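PDB 3KH8: MaoC-like dehydratase from Phytophthora Capsici, which probably catalyses the reversible hydration of enoyl-CoA thioesters, as a carbon-oxygen lyase of the MaoC-like hydratase family built from hot dog domains. Local coordinates for residues E162-F167 and V174-S179; V200-R205 and I316-E321; R260-Q265 and T293-E298; A272-I277 and G320-T325. All blocks are in the same frame, centred on the assembly; numbering follows the deposited sequence.

All four contacts involve one antiparallel sheet, though contact 2 brings a loop to it and contact 3 a helix. Contact 1 is a hairpin in the MFE-2 hydratase 2 N-terminal region, its centre about 15 Å from that of contact 4; strand 123-132 bridges the two by pairing with both 172-184 and 274-281. Contacts 2, 3 and 4 cluster in the C-terminal half of the chain. Contacts 2 and 4 share Gly320 and Glu321. Contact 3 sets the long hot dog helix 251-266 against the sheet, its centre about 10 Å from that of contact 4; there Leu262 CD1 packs 3.7 Å from Ile277 CD1. Contacts 2 and 3 meet where Arg205 NH2 forms a salt bridge with Glu298 OE2 (2.9 Å).

Contact 1 of 4, residues E162-F167 and V174-S179; sequences ETQTQF and VAKLIS
Thr165 and Leu177 sit opposite each other as a hydrogen-bonded antiparallel pair: Thr165 N reaches Leu177 O at 2.7 Å, and the return bond from Leu177 N is equally short and almost straight (176°). Thr163 with Ser179 and Phe167 with Ala175 repeat the pattern. At the last of these a classic beta bulge intervenes, since Val174 and Ala175 both face Phe167. Phe167 O therefore accepts two N-H groups from the same face of its carbonyl plane, Val174 N at 2.7 Å and the longer Ala175 N at 3.3 Å.

Beta-branched Thr163, Thr165 and Ile178 suit extended strands; Val174 leaves that conformation at the bulge, its CG2 packing 3.8 Å from Phe167 CB. The buried Phe167 ring fills the face shared with Thr165 and Leu177: Leu177 CD1 touches its edge, 3.8 Å from CE2, and Thr165 CG2 lies over one face, toward the rim. On the other side of the sheet the fully extended Lys176 chain brings CE, rather than NZ, closest to Gln164 OE1 (3.3 Å). Water joins Thr163 OG1 to Ser179 O, the latter weakly.

Glu162 directs its carboxylate to Arg194 and Ser151. Strand 141-154 flanks 158-169, strand 123-132 flanks 172-184, and Tyr50 of strand 48-54 packs against Thr165 and Phe167.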
loop_
_atom_site.group_PDB
_atom_site.type_symbol
_atom_site.label_atom_id
_atom_site.label_comp_id
_atom_site.label_asym_id
_atom_site.label_seq_id
_atom_site.Cartn_x
_atom_site.Cartn_y
_atom_site.Cartn_z
ATOM N N GLU A 162 7.919 17.337 -24.229
ATOM C CA GLU A 162 8.495 16.056 -23.834
ATOM C C GLU A 162 9.637 16.259 -22.847
ATOM O O GLU A 162 10.589 16.985 -23.135
ATOM C CB GLU A 162 8.983 15.268 -25.049
ATOM C CG GLU A 162 7.876 14.787 -25.982
ATOM C CD GLU A 162 8.381 13.800 -27.021
ATOM O OE1 GLU A 162 9.434 14.062 -27.642
ATOM O OE2 GLU A 162 7.722 12.758 -27.220
ATOM N N THR A 163 9.521 15.620 -21.684
ATOM C CA THR A 163 10.546 15.674 -20.640
ATOM C C THR A 163 11.177 14.296 -20.457
ATOM O O THR A 163 10.495 13.320 -20.117
ATOM C CB THR A 163 9.972 16.184 -19.293
ATOM O OG1 THR A 163 9.440 17.502 -19.466
ATOM C CG2 THR A 163 11.049 16.219 -18.206
ATOM N N GLN A 164 12.484 14.232 -20.695
ATOM C CA GLN A 164 13.242 13.002 -20.585
ATOM C C GLN A 164 13.886 12.882 -19.208
ATOM O O GLN A 164 14.384 13.862 -18.659
ATOM C CB GLN A 164 14.316 12.955 -21.673
ATOM C CG GLN A 164 15.208 11.724 -21.646
ATOM C CD GLN A 164 16.236 11.736 -22.762
ATOM O OE1 GLN A 164 15.885 11.755 -23.939
ATOM N NE2 GLN A 164 17.514 11.728 -22.396
ATOM N N THR A 165 13.865 11.669 -18.666
ATOM C CA THR A 165 14.561 11.360 -17.423
ATOM C C THR A 165 15.432 10.133 -17.638
ATOM O O THR A 165 14.950 9.085 -18.065
ATOM C CB THR A 165 13.577 11.117 -16.257
ATOM O OG1 THR A 165 12.780 12.287 -16.059
ATOM C CG2 THR A 165 14.330 10.804 -14.964
ATOM N N GLN A 166 16.720 10.280 -17.354
ATOM C CA GLN A 166 17.647 9.162 -17.403
ATOM C C GLN A 166 18.081 8.783 -15.990
ATOM O O GLN A 166 18.562 9.630 -15.235
ATOM C CB GLN A 166 18.864 9.512 -18.266
ATOM C CG GLN A 166 18.577 9.558 -19.761
ATOM C CD GLN A 166 19.775 10.012 -20.573
ATOM O OE1 GLN A 166 20.103 11.200 -20.610
ATOM N NE2 GLN A 166 20.435 9.067 -21.232
ATOM N N PHE A 167 17.883 7.515 -15.634
ATOM C CA PHE A 167 18.359 6.990 -14.357
ATOM C C PHE A 167 19.579 6.110 -14.550
ATOM O O PHE A 167 19.640 5.299 -15.480
ATOM C CB PHE A 167 17.266 6.215 -13.617
ATOM C CG PHE A 167 16.208 7.089 -13.014
ATOM C CD1 PHE A 167 16.511 7.943 -11.952
ATOM C CD2 PHE A 167 14.907 7.063 -13.508
ATOM C CE1 PHE A 167 15.537 8.756 -11.395
ATOM C CE2 PHE A 167 13.923 7.870 -12.953
ATOM C CZ PHE A 167 14.238 8.720 -11.895
ATOM N N VAL A 174 20.306 2.736 -16.217
ATOM C CA VAL A 174 19.346 1.691 -15.838
ATOM C C VAL A 174 17.989 1.860 -16.537
ATOM O O VAL A 174 17.392 0.876 -16.972
ATOM C CB VAL A 174 19.185 1.509 -14.281
ATOM C CG1 VAL A 174 20.544 1.467 -13.580
ATOM C CG2 VAL A 174 18.305 2.584 -13.669
ATOM N N ALA A 175 17.518 3.104 -16.649
ATOM C CA ALA A 175 16.231 3.391 -17.293
ATOM C C ALA A 175 16.176 4.770 -17.937
ATOM O O ALA A 175 16.765 5.734 -17.437
ATOM C CB ALA A 175 15.070 3.218 -16.303
ATOM N N LYS A 176 15.450 4.847 -19.050
ATOM C CA LYS A 176 15.189 6.106 -19.731
ATOM C C LYS A 176 13.680 6.302 -19.854
ATOM O O LYS A 176 12.971 5.446 -20.396
ATOM C CB LYS A 176 15.863 6.114 -21.105
ATOM C CG LYS A 176 15.696 7.405 -21.896
ATOM C CD LYS A 176 16.404 7.296 -23.236
ATOM C CE LYS A 176 16.001 8.424 -24.162
ATOM N NZ LYS A 176 16.465 8.181 -25.557
ATOM N N LEU A 177 13.200 7.425 -19.331
ATOM C CA LEU A 177 11.781 7.756 -19.366
ATOM C C LEU A 177 11.568 9.002 -20.210
ATOM O O LEU A 177 12.357 9.943 -20.143
ATOM C CB LEU A 177 11.239 8.016 -17.954
ATOM C CG LEU A 177 11.627 7.114 -16.775
ATOM C CD1 LEU A 177 11.040 7.670 -15.479
ATOM C CD2 LEU A 177 11.180 5.683 -16.988
ATOM N N ILE A 178 10.508 9.001 -21.010
ATOM C CA ILE A 178 10.065 10.219 -21.680
ATOM C C ILE A 178 8.592 10.454 -21.374
ATOM O O ILE A 178 7.736 9.616 -21.681
ATOM C CB ILE A 178 10.309 10.191 -23.213
ATOM C CG1 ILE A 178 11.801 10.003 -23.514
ATOM C CG2 ILE A 178 9.775 11.479 -23.863
ATOM C CD1 ILE A 178 12.103 9.526 -24.927
ATOM N N SER A 179 8.320 11.596 -20.748
ATOM C CA SER A 179 6.971 12.002 -20.393
ATOM C C SER A 179 6.495 13.091 -21.345
ATOM O O SER A 179 7.207 14.071 -21.578
ATOM C CB SER A 179 6.940 12.517 -18.953
ATOM O OG SER A 179 5.652 12.999 -18.609
HETATM O O HOH W 1 6.941 17.309 -20.425
#

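Contact 2 of 4, residues V200-R205 and I316-E321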
loop_
_atom_site.group_PDB
_atom_site.type_symbol
_atom_site.label_atom_id
_atom_site.label_comp_id
_atom_site.label_asym_id
_atom_site.label_seq_id
_atom_site.Cartn_x
_atom_site.Cartn_y
_atom_site.Cartn_z
ATOM N N VAL A 200 2.297 4.726 -33.615
ATOM C CA VAL A 200 1.774 3.377 -33.445
ATOM C C VAL A 200 0.414 3.233 -34.131
ATOM O O VAL A 200 -0.527 3.975 -33.843
ATOM C CB VAL A 200 1.685 2.984 -31.948
ATOM C CG1 VAL A 200 1.008 1.626 -31.776
ATOM C CG2 VAL A 200 3.075 2.973 -31.327
ATOM N N GLN A 201 0.334 2.285 -35.057
ATOM C CA GLN A 201 -0.921 1.968 -35.724
ATOM C C GLN A 201 -1.486 0.686 -35.124
ATOM O O GLN A 201 -0.949 -0.397 -35.337
ATOM C CB GLN A 201 -0.717 1.846 -37.241
ATOM C CG GLN A 201 -0.252 3.150 -37.888
ATOM C CD GLN A 201 0.085 3.032 -39.372
ATOM O OE1 GLN A 201 -0.240 2.044 -40.035
ATOM N NE2 GLN A 201 0.736 4.058 -39.898
ATOM N N ILE A 202 -2.552 0.825 -34.341
ATOM C CA ILE A 202 -3.230 -0.327 -33.750
ATOM C C ILE A 202 -3.896 -1.129 -34.878
ATOM O O ILE A 202 -4.658 -0.563 -35.666
ATOM C CB ILE A 202 -4.273 0.103 -32.677
ATOM C CG1 ILE A 202 -3.595 0.803 -31.480
ATOM C CG2 ILE A 202 -5.151 -1.078 -32.234
ATOM C CD1 ILE A 202 -2.501 0.000 -30.768
ATOM N N PRO A 203 -3.586 -2.436 -34.973
ATOM C CA PRO A 203 -4.133 -3.271 -36.051
ATOM C C PRO A 203 -5.653 -3.362 -35.994
ATOM O O PRO A 203 -6.236 -3.318 -34.912
ATOM C CB PRO A 203 -3.502 -4.645 -35.792
ATOM C CG PRO A 203 -2.279 -4.362 -34.978
ATOM C CD PRO A 203 -2.656 -3.195 -34.115
ATOM N N LYS A 204 -6.282 -3.480 -37.161
ATOM C CA LYS A 204 -7.742 -3.532 -37.257
ATOM C C LYS A 204 -8.287 -4.931 -36.981
ATOM O O LYS A 204 -9.469 -5.104 -36.676
ATOM C CB LYS A 204 -8.207 -3.023 -38.625
ATOM C CG LYS A 204 -7.936 -1.532 -38.862
ATOM C CD LYS A 204 -8.664 -0.664 -37.838
ATOM C CE LYS A 204 -8.383 0.816 -38.038
ATOM N NZ LYS A 204 -9.177 1.638 -37.077
ATOM N N ARG A 205 -7.412 -5.924 -37.075
ATOM C CA ARG A 205 -7.770 -7.304 -36.779
ATOM C C ARG A 205 -8.144 -7.493 -35.303
ATOM O O ARG A 205 -7.856 -6.640 -34.457
ATOM C CB ARG A 205 -6.618 -8.239 -37.170
ATOM C CG ARG A 205 -5.305 -7.969 -36.433
ATOM C CD ARG A 205 -4.120 -8.591 -37.163
ATOM N NE ARG A 205 -2.879 -8.512 -36.391
ATOM C CZ ARG A 205 -2.554 -9.360 -35.421
ATOM N NH1 ARG A 205 -3.382 -10.343 -35.102
ATOM N NH2 ARG A 205 -1.407 -9.228 -34.767
ATOM N N ILE A 316 -8.628 3.940 -22.788
ATOM C CA ILE A 316 -7.971 4.844 -21.837
ATOM C C ILE A 316 -6.465 4.948 -22.080
ATOM O O ILE A 316 -5.847 5.967 -21.782
ATOM C CB ILE A 316 -8.264 4.462 -20.358
ATOM C CG1 ILE A 316 -7.806 3.026 -20.047
ATOM C CG2 ILE A 316 -9.750 4.659 -20.050
ATOM C CD1 ILE A 316 -7.791 2.661 -18.560
ATOM N N VAL A 317 -5.891 3.874 -22.612
ATOM C CA VAL A 317 -4.485 3.828 -22.987
ATOM C C VAL A 317 -4.448 3.371 -24.445
ATOM O O VAL A 317 -4.902 2.272 -24.772
ATOM C CB VAL A 317 -3.695 2.845 -22.093
ATOM C CG1 VAL A 317 -2.244 2.807 -22.494
ATOM C CG2 VAL A 317 -3.830 3.220 -20.610
ATOM N N ASP A 318 -3.922 4.228 -25.315
ATOM C CA ASP A 318 -3.956 3.987 -26.756
ATOM C C ASP A 318 -2.547 4.020 -27.335
ATOM O O ASP A 318 -1.607 4.485 -26.675
ATOM C CB ASP A 318 -4.838 5.043 -27.434
ATOM C CG ASP A 318 -5.526 4.533 -28.703
ATOM O OD1 ASP A 318 -5.159 3.465 -29.244
ATOM O OD2 ASP A 318 -6.452 5.227 -29.166
ATOM N N GLY A 319 -2.408 3.510 -28.560
ATOM C CA GLY A 319 -1.134 3.523 -29.280
ATOM C C GLY A 319 -0.002 2.836 -28.535
ATOM O O GLY A 319 1.144 3.279 -28.586
ATOM N N GLY A 320 -0.326 1.744 -27.851
ATOM C CA GLY A 320 0.648 1.036 -27.035
ATOM C C GLY A 320 1.612 0.196 -27.845
ATOM O O GLY A 320 1.197 -0.576 -28.712
ATOM N N GLU A 321 2.904 0.364 -27.568
ATOM C CA GLU A 321 3.943 -0.468 -28.165
ATOM C C GLU A 321 4.832 -1.055 -27.072
ATOM O O GLU A 321 5.449 -0.323 -26.297
ATOM C CB GLU A 321 4.784 0.328 -29.165
ATOM C CG GLU A 321 5.929 -0.471 -29.775
ATOM C CD GLU A 321 6.852 0.390 -30.607
ATOM O OE1 GLU A 321 6.510 0.677 -31.770
ATOM O OE2 GLU A 321 7.921 0.778 -30.090
#
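Val200 meets Gly319 with both methyls because of its first torsion (chi1 174°), which sets CG1 anti to the backbone N and CG2 anti to the carbonyl carbon, so the branches straddle the glycine carbonyl. CG2 lies 3.4 Å from Gly319 O and CG1 3.6 Å from the same oxygen. CG2 also reaches on to Glu321 CB at 3.8 Å. Ile202 CG1 stands anti to the carbonyl carbon (chi1 -64°), 3.8 Å from Asp318 OD1, and a bend at chi2 (-56°) brings CD1 over the glycine backbone, 4.1 Å from Gly319 CA.

Gly319 has a positive phi, a conformation glycine adopts readily, and without a side chain it lets the valine settle directly on its peptide. Asp318 OD1 accepts Gly319 N at 2.8 Å on its anti side, well out of the carboxylate plane, and Gln306 NE2 binds that oxygen too. The turn is thus held by polar bonds, whereas branched aliphatic groups meet the loop without a hydrogen bond across.

Glu321 spends its carboxylate on Arg278, which Val200 also touches. The corner belongs to strand 314-324 of the hot dog sheet, and loop 200-205, leading to strand 209-214, packs against it; Ile202 continues onto Gln306 of strand 302-309 and Trp296 of strand 290-297.

Contact 3 of 4, residues R260-Q265 and T293-E298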
loop_
_atom_site.group_PDB
_atom_site.type_symbol
_atom_site.label_atom_id
_atom_site.label_comp_id
_atom_site.label_asym_id
_atom_site.label_seq_id
_atom_site.Cartn_x
_atom_site.Cartn_y
_atom_site.Cartn_z
ATOM N N ARG A 260 1.197 -5.167 -16.503
ATOM C CA ARG A 260 1.006 -6.451 -15.832
ATOM C C ARG A 260 0.520 -7.517 -16.811
ATOM O O ARG A 260 1.012 -8.646 -16.797
ATOM C CB ARG A 260 0.002 -6.324 -14.686
ATOM C CG ARG A 260 0.520 -5.610 -13.437
ATOM C CD ARG A 260 -0.612 -5.385 -12.438
ATOM N NE ARG A 260 -1.403 -6.599 -12.257
ATOM C CZ ARG A 260 -2.707 -6.627 -12.010
ATOM N NH1 ARG A 260 -3.401 -5.500 -11.896
ATOM N NH2 ARG A 260 -3.318 -7.794 -11.882
ATOM N N ALA A 261 -0.448 -7.151 -17.651
ATOM C CA ALA A 261 -0.980 -8.068 -18.658
ATOM C C ALA A 261 0.103 -8.454 -19.664
ATOM O O ALA A 261 0.234 -9.627 -20.022
ATOM C CB ALA A 261 -2.178 -7.449 -19.366
ATOM N N LEU A 262 0.884 -7.465 -20.097
ATOM C CA LEU A 262 1.968 -7.690 -21.058
ATOM C C LEU A 262 3.072 -8.584 -20.496
ATOM O O LEU A 262 3.548 -9.492 -21.183
ATOM C CB LEU A 262 2.539 -6.354 -21.554
ATOM C CG LEU A 262 1.582 -5.502 -22.395
ATOM C CD1 LEU A 262 1.993 -4.030 -22.342
ATOM C CD2 LEU A 262 1.512 -6.009 -23.839
ATOM N N PHE A 263 3.472 -8.330 -19.249
ATOM C CA PHE A 263 4.475 -9.161 -18.583
ATOM C C PHE A 263 3.990 -10.597 -18.444
ATOM O O PHE A 263 4.745 -11.539 -18.701
ATOM C CB PHE A 263 4.863 -8.598 -17.202
ATOM C CG PHE A 263 5.839 -9.472 -16.450
ATOM C CD1 PHE A 263 7.201 -9.402 -16.717
ATOM C CD2 PHE A 263 5.391 -10.383 -15.494
ATOM C CE1 PHE A 263 8.110 -10.222 -16.035
ATOM C CE2 PHE A 263 6.290 -11.206 -14.807
ATOM C CZ PHE A 263 7.652 -11.121 -15.077
ATOM N N LYS A 264 2.731 -10.752 -18.039
ATOM C CA LYS A 264 2.129 -12.067 -17.805
ATOM C C LYS A 264 2.046 -12.889 -19.096
ATOM O O LYS A 264 2.358 -14.084 -19.104
ATOM C CB LYS A 264 0.737 -11.903 -17.182
ATOM C CG LYS A 264 0.121 -13.184 -16.645
ATOM C CD LYS A 264 -1.280 -12.921 -16.105
ATOM C CE LYS A 264 -1.897 -14.180 -15.520
ATOM N NZ LYS A 264 -3.260 -13.903 -14.975
ATOM N N GLN A 265 1.638 -12.240 -20.184
ATOM C CA GLN A 265 1.463 -12.926 -21.465
ATOM C C GLN A 265 2.784 -13.271 -22.164
ATOM O O GLN A 265 2.934 -14.374 -22.696
ATOM C CB GLN A 265 0.543 -12.122 -22.396
ATOM C CG GLN A 265 0.246 -12.793 -23.751
ATOM C CD GLN A 265 -0.420 -14.151 -23.616
ATOM O OE1 GLN A 265 -1.378 -14.314 -22.861
ATOM N NE2 GLN A 265 0.082 -15.133 -24.359
ATOM N N THR A 293 -6.985 -5.206 -21.269
ATOM C CA THR A 293 -5.815 -4.995 -22.113
ATOM C C THR A 293 -5.923 -5.854 -23.381
ATOM O O THR A 293 -5.959 -7.089 -23.305
ATOM C CB THR A 293 -4.489 -5.257 -21.347
ATOM O OG1 THR A 293 -4.439 -4.428 -20.177
ATOM C CG2 THR A 293 -3.282 -4.940 -22.218
ATOM N N ARG A 294 -6.002 -5.187 -24.532
ATOM C CA ARG A 294 -6.052 -5.856 -25.839
ATOM C C ARG A 294 -4.646 -5.930 -26.409
ATOM O O ARG A 294 -3.975 -4.908 -26.522
ATOM C CB ARG A 294 -6.917 -5.067 -26.825
ATOM C CG ARG A 294 -8.324 -4.756 -26.374
ATOM C CD ARG A 294 -8.954 -3.750 -27.326
ATOM N NE ARG A 294 -10.392 -3.629 -27.106
ATOM C CZ ARG A 294 -11.150 -2.650 -27.594
ATOM N NH1 ARG A 294 -10.610 -1.681 -28.325
ATOM N NH2 ARG A 294 -12.447 -2.634 -27.335
ATOM N N MET A 295 -4.206 -7.128 -26.788
ATOM C CA MET A 295 -2.826 -7.316 -27.231
ATOM C C MET A 295 -2.702 -7.938 -28.626
ATOM O O MET A 295 -3.353 -8.943 -28.936
ATOM C CB MET A 295 -2.035 -8.124 -26.193
ATOM C CG MET A 295 -1.918 -7.421 -24.828
ATOM S SD MET A 295 -1.397 -8.496 -23.473
ATOM C CE MET A 295 -2.904 -9.388 -23.102
ATOM N N TRP A 296 -1.868 -7.317 -29.456
ATOM C CA TRP A 296 -1.608 -7.790 -30.814
ATOM C C TRP A 296 -0.128 -8.147 -30.964
ATOM O O TRP A 296 0.742 -7.275 -30.880
ATOM C CB TRP A 296 -1.966 -6.714 -31.844
ATOM C CG TRP A 296 -3.436 -6.420 -32.022
ATOM C CD1 TRP A 296 -4.279 -6.982 -32.944
ATOM C CD2 TRP A 296 -4.220 -5.462 -31.295
ATOM N NE1 TRP A 296 -5.541 -6.445 -32.824
ATOM C CE2 TRP A 296 -5.534 -5.511 -31.821
ATOM C CE3 TRP A 296 -3.946 -4.573 -30.243
ATOM C CZ2 TRP A 296 -6.570 -4.702 -31.335
ATOM C CZ3 TRP A 296 -4.978 -3.772 -29.755
ATOM C CH2 TRP A 296 -6.275 -3.845 -30.302
ATOM N N GLN A 297 0.141 -9.433 -31.172
ATOM C CA GLN A 297 1.488 -9.918 -31.470
ATOM C C GLN A 297 1.867 -9.491 -32.886
ATOM O O GLN A 297 1.156 -9.796 -33.845
ATOM C CB GLN A 297 1.540 -11.448 -31.320
ATOM C CG GLN A 297 2.856 -12.116 -31.748
ATOM C CD GLN A 297 4.017 -11.808 -30.820
ATOM O OE1 GLN A 297 4.890 -11.002 -31.145
ATOM N NE2 GLN A 297 4.029 -12.442 -29.655
ATOM N N GLU A 298 2.974 -8.765 -33.011
ATOM C CA GLU A 298 3.448 -8.318 -34.320
ATOM C C GLU A 298 4.748 -9.004 -34.741
ATOM O O GLU A 298 5.289 -8.724 -35.809
ATOM C CB GLU A 298 3.584 -6.792 -34.368
ATOM C CG GLU A 298 2.254 -6.050 -34.264
ATOM C CD GLU A 298 1.368 -6.250 -35.481
ATOM O OE1 GLU A 298 1.620 -5.598 -36.515
ATOM O OE2 GLU A 298 0.412 -7.047 -35.401
#
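Met295 carries most of this contact, sending its thioether from the strand to the helix. Its CG stands anti to the carbonyl carbon (chi1 -63°), chi2 is extended, and a bend at chi3 (-77°) turns the terminal methyl toward Ala261. CG and SD both lie 3.8 Å from Leu262 CD2, the leucine slanting past the thioether so that one methyl branch does the touching. SD also comes 4.0 Å from Ala261 O, an oxygen already engaged in the helix by Gln265 N, and CE reaches Ala261 CB at 4.3 Å. A flexible, unbranched methionine suits a place where one side chain must follow two successive residues of a helix.

This is the hot dog arrangement, in which an antiparallel sheet wraps a long central helix; here helix 251-266 lies on strand 290-297, the local axes 9.4 Å apart and inclined at 46°. Small residues mark the approach at Thr293. Ala261 CB rests 3.8 Å from Thr293 CB, meeting the branch point of the threonine, with OG1 and CG2 spread around it at similar range. Alanine, having only a methyl, lets the helix come near.

Leu262 continues onto Phe305 of strand 302-309, and Phe266, further along the helix, also touches Met295. At the margin Gln265 CB lies 4.3 Å from Met295 SD.

Contact 4 of 4, residues A272-I277 and G320-T325; sequences ARFKSI and GEFVYT
Two neighbouring strands of the hot dog sheet, 274-281 and 314-324, run antiparallel here and are interrupted by a classic beta bulge: Lys275 and Ser276 both face Val323. Val323 O accepts both amides, Lys275 N at 3.0 Å and Ser276 N at 3.1 Å, while Val323 N returns a nearly straight bond (172°) to Ser276 O.

On the face turned toward helix 251-266, the Phe274 and Phe322 rings form an edge-to-face pair, planes at 64° and centroids 4.7 Å apart. Phe322 is the edge, its CE2 standing over the centre of the Phe274 ring. Each has CG anti to the backbone N, which brings the two rings together on the face that also carries Ile277. A phenylalanine at 322 is long enough to reach Leu262 of the helix and Phe305 while its edge meets Phe274. The opposite face carries Ser276 and Val323, and there Ser276 OG lies 3.3 Å from Val323 CB and shares a water with Glu321 O.

Just before strand 274-281 begins, Arg273 extends the contact to Thr325, past the end of strand 320-324. Its backbone O accepts Thr325 N, and its side chain, bent at chi3 (65°), turns back to hold the chain leaving the sheet. Asp327 gives the guanidinium a salt bridge, and Tyr324 presents its ring edge to NH2. Arginine suits the spot because NE and NH2 both donate hydrogen bonds, each 2.8 Å and noticeably bent, to the one oxygen Thr325 O, which lies in the guanidinium plane.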
loop_
_atom_site.group_PDB
_atom_site.type_symbol
_atom_site.label_atom_id
_atom_site.label_comp_id
_atom_site.label_asym_id
_atom_site.label_seq_id
_atom_site.Cartn_x
_atom_site.Cartn_y
_atom_site.Cartn_z
ATOM N N ALA A 272 13.880 -9.331 -16.881
ATOM C CA ALA A 272 14.935 -8.930 -17.814
ATOM C C ALA A 272 14.442 -8.918 -19.268
ATOM O O ALA A 272 15.035 -8.261 -20.123
ATOM C CB ALA A 272 16.175 -9.821 -17.655
ATOM N N ARG A 273 13.340 -9.617 -19.529
ATOM C CA ARG A 273 12.736 -9.658 -20.866
ATOM C C ARG A 273 11.869 -8.432 -21.201
ATOM O O ARG A 273 11.564 -8.188 -22.367
ATOM C CB ARG A 273 11.955 -10.965 -21.060
ATOM C CG ARG A 273 12.847 -12.208 -21.024
ATOM C CD ARG A 273 12.070 -13.493 -21.257
ATOM N NE ARG A 273 11.509 -13.556 -22.604
ATOM C CZ ARG A 273 10.638 -14.471 -23.022
ATOM N NH1 ARG A 273 10.210 -15.421 -22.202
ATOM N NH2 ARG A 273 10.193 -14.433 -24.270
ATOM N N PHE A 274 11.499 -7.657 -20.182
ATOM C CA PHE A 274 10.656 -6.458 -20.337
ATOM C C PHE A 274 11.537 -5.279 -20.771
ATOM O O PHE A 274 12.239 -4.680 -19.949
ATOM C CB PHE A 274 9.966 -6.167 -18.990
ATOM C CG PHE A 274 8.816 -5.184 -19.055
ATOM C CD1 PHE A 274 7.519 -5.606 -18.772
ATOM C CD2 PHE A 274 9.034 -3.833 -19.323
ATOM C CE1 PHE A 274 6.444 -4.701 -18.782
ATOM C CE2 PHE A 274 7.972 -2.921 -19.345
ATOM C CZ PHE A 274 6.673 -3.356 -19.073
ATOM N N LYS A 275 11.498 -4.935 -22.058
ATOM C CA LYS A 275 12.480 -3.991 -22.608
ATOM C C LYS A 275 12.014 -2.542 -22.730
ATOM O O LYS A 275 12.695 -1.626 -22.258
ATOM C CB LYS A 275 13.056 -4.501 -23.938
ATOM C CG LYS A 275 13.947 -5.729 -23.793
ATOM C CD LYS A 275 15.178 -5.409 -22.947
ATOM C CE LYS A 275 15.955 -6.658 -22.602
ATOM N NZ LYS A 275 16.971 -6.401 -21.537
ATOM N N SER A 276 10.871 -2.325 -23.370
ATOM C CA SER A 276 10.339 -0.971 -23.491
ATOM C C SER A 276 8.829 -0.961 -23.638
ATOM O O SER A 276 8.220 -1.955 -24.029
ATOM C CB SER A 276 10.993 -0.208 -24.654
ATOM O OG SER A 276 10.640 -0.779 -25.899
ATOM N N ILE A 277 8.243 0.184 -23.315
ATOM C CA ILE A 277 6.810 0.387 -23.394
ATOM C C ILE A 277 6.537 1.876 -23.594
ATOM O O ILE A 277 7.134 2.721 -22.921
ATOM C CB ILE A 277 6.076 -0.189 -22.134
ATOM C CG1 ILE A 277 4.553 -0.042 -22.259
ATOM C CG2 ILE A 277 6.631 0.423 -20.829
ATOM C CD1 ILE A 277 3.760 -0.942 -21.321
ATOM N N GLY A 320 -0.326 1.744 -27.851
ATOM C CA GLY A 320 0.648 1.036 -27.035
ATOM C C GLY A 320 1.612 0.196 -27.845
ATOM O O GLY A 320 1.197 -0.576 -28.712
ATOM N N GLU A 321 2.904 0.364 -27.568
ATOM C CA GLU A 321 3.943 -0.468 -28.165
ATOM C C GLU A 321 4.832 -1.055 -27.072
ATOM O O GLU A 321 5.449 -0.323 -26.297
ATOM C CB GLU A 321 4.784 0.328 -29.165
ATOM C CG GLU A 321 5.929 -0.471 -29.775
ATOM C CD GLU A 321 6.852 0.390 -30.607
ATOM O OE1 GLU A 321 6.510 0.677 -31.770
ATOM O OE2 GLU A 321 7.921 0.778 -30.090
ATOM N N PHE A 322 4.882 -2.380 -27.018
ATOM C CA PHE A 322 5.663 -3.102 -26.023
ATOM C C PHE A 322 6.752 -3.903 -26.726
ATOM O O PHE A 322 6.477 -4.607 -27.697
ATOM C CB PHE A 322 4.742 -4.032 -25.227
ATOM C CG PHE A 322 5.451 -4.895 -24.212
ATOM C CD1 PHE A 322 5.370 -6.283 -24.289
ATOM C CD2 PHE A 322 6.173 -4.324 -23.167
ATOM C CE1 PHE A 322 6.010 -7.091 -23.351
ATOM C CE2 PHE A 322 6.816 -5.120 -22.228
ATOM C CZ PHE A 322 6.733 -6.508 -22.316
ATOM N N VAL A 323 7.985 -3.778 -26.243
ATOM C CA VAL A 323 9.098 -4.557 -26.781
ATOM C C VAL A 323 9.658 -5.477 -25.700
ATOM O O VAL A 323 9.971 -5.035 -24.591
ATOM C CB VAL A 323 10.211 -3.652 -27.390
ATOM C CG1 VAL A 323 11.375 -4.493 -27.925
ATOM C CG2 VAL A 323 9.639 -2.768 -28.499
ATOM N N TYR A 324 9.760 -6.761 -26.031
ATOM C CA TYR A 324 10.290 -7.758 -25.115
ATOM C C TYR A 324 11.311 -8.661 -25.813
ATOM O O TYR A 324 11.343 -8.740 -27.046
ATOM C CB TYR A 324 9.153 -8.586 -24.499
ATOM C CG TYR A 324 8.482 -9.547 -25.457
ATOM C CD1 TYR A 324 7.562 -9.095 -26.404
ATOM C CD2 TYR A 324 8.764 -10.912 -25.414
ATOM C CE1 TYR A 324 6.948 -9.976 -27.287
ATOM C CE2 TYR A 324 8.155 -11.802 -26.292
ATOM C CZ TYR A 324 7.249 -11.326 -27.224
ATOM O OH TYR A 324 6.646 -12.198 -28.095
ATOM N N THR A 325 12.146 -9.325 -25.014
ATOM C CA THR A 325 13.091 -10.325 -25.517
ATOM C C THR A 325 12.344 -11.604 -25.895
ATOM O O THR A 325 11.659 -12.201 -25.064
ATOM C CB THR A 325 14.194 -10.641 -24.477
ATOM O OG1 THR A 325 14.830 -9.426 -24.068
ATOM C CG2 THR A 325 15.246 -11.576 -25.064
HETATM O O HOH W 2 16.485 -9.891 -21.902
HETATM O O HOH W 3 8.136 0.483 -26.685
#